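Local coordinates for thioredoxin-like protein (Klebsiella pneumoniae subsp. pneumoniae MGH 78578, PDB 3TY1), which is of uncertain function but belongs to the galactose mutarotase-like superfamily of aldose 1-epimerases and probably binds carbohydrate, at residues S55-I61 with Y183-S189; F225-I229 with I365-Q369; T248-K254 with K302-V307. All blocks are in the same frame, centred on the assembly; numbering follows the deposited sequence.

In the fold
The three contacts lie in a chain built mainly of antiparallel sheets, the supersandwich, and no active-site residue is known among them. Interaction 1 joins turns of the six- and ten-stranded sheets; its centre is about 27 Å from that of interaction 2 and about 29 Å from that of interaction 3. Interaction 2 packs helix 355-369 against strand 224-229 at the border of the ten-stranded sheet. Interaction 3 is nested in the loop that interaction 2 closes; their centres are about 23 Å apart, yet Phe225 CB packs at 3.7 Å on Tyr249 OH, whose hydrogen bond is to Thr313. Interaction 3 reaches a second subunit, whereas the side chain of Ile368 in interaction 2 lies about 4 Å from a bound methylpentanediol, probably a crystallisation additive.

Interaction 1. Residues S55-I61 with Y183-S189; sequences SKDGLTI and YVPGSNS
Tyr183 reaches across to the backbone of Leu59, and its hydroxyl is the centre of the tightly packed part. Leu59 N donates to Tyr183 OH over 2.8 Å and almost straight, with 174° at the hydrogen. The bond from Tyr183 OH to Ser187 O, 2.7 Å long, in the carbonyl plane and on a lone pair, sets the O-H direction. With CG opposite the backbone N (chi1 177°), the ring reaches Ile61 and Leu59, which lie on the same side of its plane. Ile61 CD1 is over that face, 4.1 Å from the Tyr183 ring centroid in a CH-pi contact, while Ser55 OG, in one of its two conformers, sits at the ring edge. Leu59 packs its CB and CD1 against Tyr183 CE1. Gly58, having no side chain, lets its CA approach Tyr183 OH to 3.4 Å.

Two strand connections meet here: the link between strands 49-55 and 60-64 of the six-stranded sheet, and the type II beta turn Val184-Ser187 between strands 173-183 and 189-198 of the ten-stranded sheet. Gly186 takes the third place of that turn, and Ser187 OG accepts from Ser189 N in an ST turn that starts at its last residue.

On the solvent side, Asp57 and Gly186 are partly exposed. Apart from Gly58 CA approaching Gly186 CA to 4.1 Å, and Asp57 O in van der Waals reach of Gly186 CA at 3.9 Å, the contact here runs through water 1. It donates to Asp57 O at 2.6 Å and to Gly186 O at 2.8 Å, bridging two acceptors that cannot bond each other. In one of two conformers, Asp57 OD2 is hydrogen-bonded to His31 ND1.

Interaction 2. Residues F225-I229 with I365-Q369; sequences FLAPI and IAKIQ
Pro228 is the bump of this contact, and the hollow it fills lies between Ile365 and Ile368, one turn apart on helix 355-369. Pro228 CD faces Ile365 CG2 at 3.9 Å, the two side chains crossing at about a right angle; on the other flank of the ring Pro228 CB meets Ile368 CG2 at 3.7 Å. Ile365 protrudes in turn: its CG2 rests on the Ala227-Pro228 peptide, 3.6 Å from Pro228 N, while its CD1 runs on to Leu226 CB, also at 3.6 Å. The helix is thus fitted against the end of strand 224-229, an outermost strand of the ten-stranded sheet.

Beside the apolar fit, Gln369 bends at chi2 (72°) and turns its amide toward Ile229. Ile229 N donates to Gln369 OE1 at 2.9 Å, and Gln369 NE2, which has a further partner outside the contact, returns a bond to Ile229 O at 3.0 Å, that oxygen lying only 7° out of the amide plane. Water 2 donates to both Ala227 O and Gln369 OE1. With OE1 accepting from two donors and NE2 giving to a carbonyl, the bonding determines which way round the amide sits and supplies partners to both backbone polar atoms of the buried Ile229.

Interaction 3. Residues T248-K254 with K302-V307; sequences TYQGPTK and KNTDTV
Lys302 sets CG beside its backbone N (chi1 -55°) and bends at chi3 (84°), which carries its ammonium back over Tyr249. It belongs to the end of strand 297-304, where an inverse gamma turn centred on Thr304 lies against the loop 248-254. Lys302 NZ stands over the ring face, 4.9 Å from the Tyr249 centroid and 21° off the normal, a cation-pi contact. It also donates to Thr248 O at 2.8 Å from above the carbonyl plane, with Trp246 O as a further acceptor; the ring and the two carbonyls probably share in stabilising the charge.

Turn and loop then join through their backbones. Thr253 N donates to Thr304 O at 2.9 Å, and Thr253 O receives a CA-H...O contact from Asp305 CA at 3.3 Å. Pro252 and Val307 run alongside each other in the same direction, with Pro252 CG 3.8 Å from Val307 CG2. Water 3 links Gln250 N and Thr304 OG1.

The contact borders a second copy of the protein, where Thr306 OG1 is hydrogen-bonded to Asp201 OD2 of that subunit. Asp305 OD1, hydrogen-bonded to Tyr202 OH of the same second subunit, also accepts from Thr306 N at 2.8 Å, on the anti side and tilted out of the carboxylate plane.

Interaction 1. Residues S55-I61 with Y183-S189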
loop_
_atom_site.group_PDB
_atom_site.type_symbol
_atom_site.label_atom_id
_atom_site.label_comp_id
_atom_site.label_asym_id
_atom_site.label_seq_id
_atom_site.Cartn_x
_atom_site.Cartn_y
_atom_site.Cartn_z
ATOM N N SER A 55 -10.896 -31.780 -6.983
ATOM C CA SER A 55 -11.210 -33.197 -6.870
ATOM C C SER A 55 -12.327 -33.582 -7.835
ATOM O O SER A 55 -13.261 -32.790 -8.060
ATOM C CB SER A 55 -11.648 -33.482 -5.459
ATOM O OG SER A 55 -10.547 -33.415 -4.577
ATOM N N LYS A 56 -12.264 -34.791 -8.382
ATOM C CA LYS A 56 -13.379 -35.254 -9.193
ATOM C C LYS A 56 -14.580 -35.576 -8.268
ATOM O O LYS A 56 -15.660 -35.031 -8.489
ATOM C CB LYS A 56 -13.006 -36.456 -10.070
ATOM C CG LYS A 56 -14.111 -36.814 -11.097
ATOM C CD LYS A 56 -13.605 -37.700 -12.249
ATOM C CE LYS A 56 -13.066 -39.041 -11.750
ATOM N NZ LYS A 56 -12.664 -39.958 -12.849
ATOM N N ASP A 57 -14.341 -36.355 -7.195
ATOM C CA ASP A 57 -15.351 -36.918 -6.312
ATOM C C ASP A 57 -15.078 -36.595 -4.829
ATOM O O ASP A 57 -15.266 -37.441 -3.980
ATOM C CB ASP A 57 -15.321 -38.458 -6.518
ATOM C CG ASP A 57 -13.896 -39.040 -6.393
ATOM O OD1 ASP A 57 -13.009 -38.328 -5.887
ATOM O OD2 ASP A 57 -13.638 -40.181 -6.813
ATOM N N GLY A 58 -14.574 -35.412 -4.527
ATOM C CA GLY A 58 -14.220 -35.068 -3.170
ATOM C C GLY A 58 -14.422 -33.603 -2.954
ATOM O O GLY A 58 -15.365 -33.043 -3.488
ATOM N N LEU A 59 -13.516 -32.998 -2.196
ATOM C CA LEU A 59 -13.575 -31.583 -1.913
ATOM C C LEU A 59 -12.709 -30.808 -2.901
ATOM O O LEU A 59 -11.557 -31.191 -3.172
ATOM C CB LEU A 59 -13.090 -31.287 -0.509
ATOM C CG LEU A 59 -13.862 -31.850 0.691
ATOM C CD1 LEU A 59 -13.212 -31.360 2.010
ATOM C CD2 LEU A 59 -15.338 -31.419 0.570
ATOM N N THR A 60 -13.231 -29.676 -3.356
ATOM C CA THR A 60 -12.442 -28.736 -4.122
ATOM C C THR A 60 -12.105 -27.615 -3.144
ATOM O O THR A 60 -13.000 -26.983 -2.548
ATOM C CB THR A 60 -13.142 -28.254 -5.403
ATOM O OG1 THR A 60 -13.213 -29.354 -6.304
ATOM C CG2 THR A 60 -12.296 -27.113 -6.094
ATOM N N ILE A 61 -10.811 -27.432 -2.900
ATOM C CA ILE A 61 -10.358 -26.547 -1.846
ATOM C C ILE A 61 -9.518 -25.435 -2.427
ATOM O O ILE A 61 -8.474 -25.712 -3.078
ATOM C CB ILE A 61 -9.467 -27.329 -0.831
ATOM C CG1 ILE A 61 -10.261 -28.496 -0.199
ATOM C CG2 ILE A 61 -8.871 -26.338 0.222
ATOM C CD1 ILE A 61 -9.374 -29.468 0.696
ATOM N N TYR A 183 -5.153 -32.960 3.037
ATOM C CA TYR A 183 -6.379 -33.469 2.435
ATOM C C TYR A 183 -6.115 -34.796 1.746
ATOM O O TYR A 183 -5.193 -34.890 0.951
ATOM C CB TYR A 183 -6.946 -32.437 1.438
ATOM C CG TYR A 183 -8.175 -32.982 0.751
ATOM C CD1 TYR A 183 -9.332 -33.246 1.488
ATOM C CD2 TYR A 183 -8.199 -33.226 -0.598
ATOM C CE1 TYR A 183 -10.469 -33.796 0.900
ATOM C CE2 TYR A 183 -9.338 -33.788 -1.203
ATOM C CZ TYR A 183 -10.472 -34.075 -0.442
ATOM O OH TYR A 183 -11.585 -34.631 -1.069
ATOM N N VAL A 184 -6.916 -35.819 2.073
ATOM C CA VAL A 184 -6.862 -37.101 1.412
ATOM C C VAL A 184 -7.893 -37.063 0.256
ATOM O O VAL A 184 -9.091 -36.858 0.470
ATOM C CB VAL A 184 -7.159 -38.284 2.355
ATOM C CG1 VAL A 184 -7.164 -39.604 1.562
ATOM C CG2 VAL A 184 -6.155 -38.340 3.470
ATOM N N PRO A 185 -7.424 -37.258 -0.987
ATOM C CA PRO A 185 -8.339 -37.235 -2.121
ATOM C C PRO A 185 -9.561 -38.105 -1.941
ATOM O O PRO A 185 -9.447 -39.219 -1.471
ATOM C CB PRO A 185 -7.459 -37.750 -3.260
ATOM C CG PRO A 185 -6.181 -37.125 -2.989
ATOM C CD PRO A 185 -6.024 -37.263 -1.455
ATOM N N GLY A 186 -10.737 -37.571 -2.249
ATOM C CA GLY A 186 -12.001 -38.313 -2.042
ATOM C C GLY A 186 -12.667 -38.163 -0.670
ATOM O O GLY A 186 -13.833 -38.521 -0.502
ATOM N N SER A 187 -11.933 -37.638 0.298
ATOM C CA SER A 187 -12.426 -37.452 1.653
ATOM C C SER A 187 -13.412 -36.285 1.721
ATOM O O SER A 187 -13.357 -35.350 0.901
ATOM C CB SER A 187 -11.248 -37.105 2.603
ATOM O OG SER A 187 -11.730 -37.066 3.962
ATOM N N ASN A 188 -14.251 -36.287 2.751
ATOM C CA ASN A 188 -15.118 -35.141 3.034
ATOM C C ASN A 188 -14.529 -34.254 4.156
ATOM O O ASN A 188 -15.224 -33.380 4.652
ATOM C CB ASN A 188 -16.564 -35.588 3.415
ATOM C CG ASN A 188 -16.624 -36.347 4.716
ATOM O OD1 ASN A 188 -15.621 -36.955 5.119
ATOM N ND2 ASN A 188 -17.806 -36.349 5.390
ATOM N N SER A 189 -13.292 -34.510 4.592
ATOM C CA SER A 189 -12.670 -33.676 5.587
ATOM C C SER A 189 -11.287 -33.226 5.172
ATOM O O SER A 189 -10.651 -33.833 4.308
ATOM C CB SER A 189 -12.562 -34.400 6.933
ATOM O OG SER A 189 -11.616 -35.438 6.839
HETATM O O HOH W 1 -15.527 -39.541 -2.528
#

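Interaction 2. Residues F225-I229 with I365-Q369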
loop_
_atom_site.group_PDB
_atom_site.type_symbol
_atom_site.label_atom_id
_atom_site.label_comp_id
_atom_site.label_asym_id
_atom_site.label_seq_id
_atom_site.Cartn_x
_atom_site.Cartn_y
_atom_site.Cartn_z
ATOM N N PHE A 225 -26.768 -24.461 15.563
ATOM C CA PHE A 225 -25.386 -24.457 16.001
ATOM C C PHE A 225 -25.290 -25.484 17.104
ATOM O O PHE A 225 -26.050 -25.425 18.078
ATOM C CB PHE A 225 -24.919 -23.096 16.515
ATOM C CG PHE A 225 -23.545 -23.128 17.095
ATOM C CD1 PHE A 225 -22.446 -23.349 16.291
ATOM C CD2 PHE A 225 -23.346 -22.986 18.456
ATOM C CE1 PHE A 225 -21.155 -23.402 16.849
ATOM C CE2 PHE A 225 -22.056 -23.031 19.005
ATOM C CZ PHE A 225 -20.980 -23.234 18.200
ATOM N N LEU A 226 -24.353 -26.421 16.952
ATOM C CA LEU A 226 -24.170 -27.512 17.906
ATOM C C LEU A 226 -22.797 -27.386 18.560
ATOM O O LEU A 226 -21.792 -27.224 17.890
ATOM C CB LEU A 226 -24.264 -28.871 17.191
ATOM C CG LEU A 226 -25.414 -29.113 16.205
ATOM C CD1 LEU A 226 -25.298 -30.447 15.470
ATOM C CD2 LEU A 226 -26.766 -28.933 16.893
ATOM N N ALA A 227 -22.732 -27.496 19.881
ATOM C CA ALA A 227 -21.437 -27.521 20.576
ATOM C C ALA A 227 -21.649 -27.942 22.018
ATOM O O ALA A 227 -22.710 -27.642 22.546
ATOM C CB ALA A 227 -20.796 -26.131 20.545
ATOM N N PRO A 228 -20.669 -28.642 22.630
ATOM C CA PRO A 228 -20.693 -29.008 24.038
ATOM C C PRO A 228 -20.097 -27.827 24.792
ATOM O O PRO A 228 -18.951 -27.464 24.538
ATOM C CB PRO A 228 -19.800 -30.241 24.112
ATOM C CG PRO A 228 -18.896 -30.158 23.021
ATOM C CD PRO A 228 -19.430 -29.135 22.012
ATOM N N ILE A 229 -20.881 -27.237 25.692
ATOM C CA ILE A 229 -20.453 -26.004 26.340
ATOM C C ILE A 229 -20.800 -25.943 27.822
ATOM O O ILE A 229 -21.814 -26.482 28.276
ATOM C CB ILE A 229 -20.970 -24.714 25.592
ATOM C CG1 ILE A 229 -22.477 -24.479 25.772
ATOM C CG2 ILE A 229 -20.614 -24.751 24.097
ATOM C CD1 ILE A 229 -22.909 -23.116 25.269
ATOM N N ILE A 365 -21.234 -34.829 20.269
ATOM C CA ILE A 365 -21.380 -33.571 21.017
ATOM C C ILE A 365 -22.197 -33.821 22.302
ATOM O O ILE A 365 -21.781 -33.422 23.404
ATOM C CB ILE A 365 -21.979 -32.435 20.126
ATOM C CG1 ILE A 365 -20.917 -31.947 19.117
ATOM C CG2 ILE A 365 -22.461 -31.310 20.994
ATOM C CD1 ILE A 365 -21.392 -30.917 18.095
ATOM N N ALA A 366 -23.304 -34.551 22.157
ATOM C CA ALA A 366 -24.163 -34.925 23.309
ATOM C C ALA A 366 -23.412 -35.774 24.346
ATOM O O ALA A 366 -23.682 -35.684 25.532
ATOM C CB ALA A 366 -25.440 -35.629 22.834
ATOM N N LYS A 367 -22.482 -36.608 23.898
ATOM C CA LYS A 367 -21.642 -37.405 24.796
ATOM C C LYS A 367 -20.645 -36.529 25.583
ATOM O O LYS A 367 -20.446 -36.741 26.768
ATOM C CB LYS A 367 -20.886 -38.489 24.016
ATOM C CG LYS A 367 -20.020 -39.392 24.879
ATOM C CD LYS A 367 -19.546 -40.625 24.132
ATOM C CE LYS A 367 -18.820 -41.588 25.066
ATOM N NZ LYS A 367 -18.362 -42.788 24.310
ATOM N N ILE A 368 -20.015 -35.563 24.924
ATOM C CA ILE A 368 -19.069 -34.634 25.581
ATOM C C ILE A 368 -19.820 -33.726 26.571
ATOM O O ILE A 368 -19.344 -33.481 27.680
ATOM C CB ILE A 368 -18.283 -33.774 24.559
ATOM C CG1 ILE A 368 -17.388 -34.667 23.684
ATOM C CG2 ILE A 368 -17.379 -32.762 25.276
ATOM C CD1 ILE A 368 -16.765 -33.934 22.510
ATOM N N GLN A 369 -21.008 -33.271 26.177
ATOM C CA GLN A 369 -21.861 -32.452 27.040
ATOM C C GLN A 369 -22.263 -33.235 28.261
ATOM O O GLN A 369 -22.317 -32.676 29.349
ATOM C CB GLN A 369 -23.129 -32.001 26.312
ATOM C CG GLN A 369 -24.017 -31.012 27.091
ATOM C CD GLN A 369 -23.411 -29.625 27.197
ATOM O OE1 GLN A 369 -23.041 -29.035 26.195
ATOM N NE2 GLN A 369 -23.351 -29.078 28.413
HETATM O O HOH W 2 -24.994 -29.246 23.741
#

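Interaction 3. Residues T248-K254 with K302-V307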
loop_
_atom_site.group_PDB
_atom_site.type_symbol
_atom_site.label_atom_id
_atom_site.label_comp_id
_atom_site.label_asym_id
_atom_site.label_seq_id
_atom_site.Cartn_x
_atom_site.Cartn_y
_atom_site.Cartn_z
ATOM N N THR A 248 -30.193 -21.802 17.437
ATOM C CA THR A 248 -31.024 -21.796 16.232
ATOM C C THR A 248 -30.797 -20.514 15.455
ATOM O O THR A 248 -30.675 -19.439 16.034
ATOM C CB THR A 248 -32.515 -21.976 16.600
ATOM O OG1 THR A 248 -32.660 -23.210 17.332
ATOM C CG2 THR A 248 -33.399 -22.038 15.365
ATOM N N TYR A 249 -30.718 -20.640 14.133
ATOM C CA TYR A 249 -30.513 -19.489 13.250
ATOM C C TYR A 249 -31.823 -19.024 12.616
ATOM O O TYR A 249 -32.689 -19.838 12.263
ATOM C CB TYR A 249 -29.501 -19.828 12.132
ATOM C CG TYR A 249 -28.085 -20.090 12.588
ATOM C CD1 TYR A 249 -27.171 -19.045 12.756
ATOM C CD2 TYR A 249 -27.637 -21.381 12.817
ATOM C CE1 TYR A 249 -25.884 -19.278 13.180
ATOM C CE2 TYR A 249 -26.305 -21.633 13.193
ATOM C CZ TYR A 249 -25.438 -20.578 13.379
ATOM O OH TYR A 249 -24.141 -20.818 13.759
ATOM N N GLN A 250 -31.942 -17.706 12.459
ATOM C CA GLN A 250 -33.005 -17.078 11.684
ATOM C C GLN A 250 -32.644 -17.130 10.187
ATOM O O GLN A 250 -31.502 -17.384 9.812
ATOM C CB GLN A 250 -33.159 -15.603 12.083
ATOM C CG GLN A 250 -33.586 -15.367 13.540
ATOM C CD GLN A 250 -33.685 -13.879 13.915
ATOM O OE1 GLN A 250 -33.830 -13.002 13.063
ATOM N NE2 GLN A 250 -33.608 -13.603 15.196
ATOM N N GLY A 251 -33.651 -16.870 9.349
ATOM C CA GLY A 251 -33.468 -16.693 7.916
ATOM C C GLY A 251 -32.816 -15.316 7.720
ATOM O O GLY A 251 -32.604 -14.582 8.705
ATOM N N PRO A 252 -32.508 -14.949 6.457
ATOM C CA PRO A 252 -31.910 -13.630 6.175
ATOM C C PRO A 252 -32.816 -12.502 6.650
ATOM O O PRO A 252 -33.965 -12.445 6.241
ATOM C CB PRO A 252 -31.769 -13.628 4.655
ATOM C CG PRO A 252 -31.711 -15.093 4.277
ATOM C CD PRO A 252 -32.595 -15.790 5.244
ATOM N N THR A 253 -32.328 -11.682 7.577
ATOM C CA THR A 253 -33.161 -10.706 8.266
ATOM C C THR A 253 -32.639 -9.283 8.101
ATOM O O THR A 253 -31.538 -8.970 8.506
ATOM C CB THR A 253 -33.255 -11.066 9.759
ATOM O OG1 THR A 253 -33.614 -12.444 9.885
ATOM C CG2 THR A 253 -34.269 -10.186 10.491
ATOM N N LYS A 254 -33.443 -8.416 7.497
ATOM C CA LYS A 254 -33.038 -7.017 7.297
ATOM C C LYS A 254 -32.863 -6.359 8.675
ATOM O O LYS A 254 -33.637 -6.638 9.575
ATOM C CB LYS A 254 -34.125 -6.292 6.485
ATOM C CG LYS A 254 -33.878 -4.815 6.200
ATOM C CD LYS A 254 -34.961 -4.269 5.246
ATOM C CE LYS A 254 -34.748 -2.790 4.931
ATOM N NZ LYS A 254 -33.500 -2.571 4.123
ATOM N N LYS A 302 -23.212 -14.754 14.647
ATOM C CA LYS A 302 -24.473 -15.013 13.950
ATOM C C LYS A 302 -24.776 -13.760 13.139
ATOM O O LYS A 302 -25.320 -12.800 13.651
ATOM C CB LYS A 302 -25.612 -15.307 14.916
ATOM C CG LYS A 302 -25.288 -16.448 15.876
ATOM C CD LYS A 302 -26.494 -16.784 16.795
ATOM C CE LYS A 302 -27.485 -17.722 16.147
ATOM N NZ LYS A 302 -28.428 -18.320 17.175
ATOM N N ASN A 303 -24.414 -13.793 11.871
ATOM C CA ASN A 303 -24.564 -12.630 10.984
ATOM C C ASN A 303 -25.681 -12.946 10.004
ATOM O O ASN A 303 -25.444 -13.066 8.794
ATOM C CB ASN A 303 -23.213 -12.318 10.313
ATOM C CG ASN A 303 -23.137 -10.891 9.757
ATOM O OD1 ASN A 303 -22.570 -10.020 10.384
ATOM N ND2 ASN A 303 -23.753 -10.649 8.596
ATOM N N THR A 304 -26.900 -13.070 10.541
ATOM C CA THR A 304 -28.057 -13.488 9.744
ATOM C C THR A 304 -28.806 -12.282 9.171
ATOM O O THR A 304 -30.023 -12.156 9.310
ATOM C CB THR A 304 -28.956 -14.438 10.532
ATOM O OG1 THR A 304 -29.267 -13.832 11.793
ATOM C CG2 THR A 304 -28.213 -15.764 10.738
ATOM N N ASP A 305 -28.060 -11.425 8.463
ATOM C CA ASP A 305 -28.619 -10.244 7.819
ATOM C C ASP A 305 -29.073 -10.672 6.389
ATOM O O ASP A 305 -29.287 -11.871 6.123
ATOM C CB ASP A 305 -27.584 -9.077 7.837
ATOM C CG ASP A 305 -28.243 -7.680 7.769
ATOM O OD1 ASP A 305 -28.624 -7.274 6.679
ATOM O OD2 ASP A 305 -28.405 -6.997 8.803
ATOM N N THR A 306 -29.214 -9.725 5.459
ATOM C CA THR A 306 -29.712 -10.052 4.134
ATOM C C THR A 306 -28.606 -10.806 3.385
ATOM O O THR A 306 -27.396 -10.746 3.737
ATOM C CB THR A 306 -30.137 -8.794 3.302
ATOM O OG1 THR A 306 -28.962 -8.158 2.781
ATOM C CG2 THR A 306 -30.979 -7.790 4.103
ATOM N N VAL A 307 -28.994 -11.519 2.327
ATOM C CA VAL A 307 -28.025 -12.282 1.564
ATOM C C VAL A 307 -26.966 -11.364 0.934
ATOM O O VAL A 307 -25.781 -11.671 0.960
ATOM C CB VAL A 307 -28.671 -13.242 0.537
ATOM C CG1 VAL A 307 -27.581 -13.934 -0.272
ATOM C CG2 VAL A 307 -29.568 -14.354 1.249
HETATM O O HOH W 3 -29.772 -15.938 13.803
#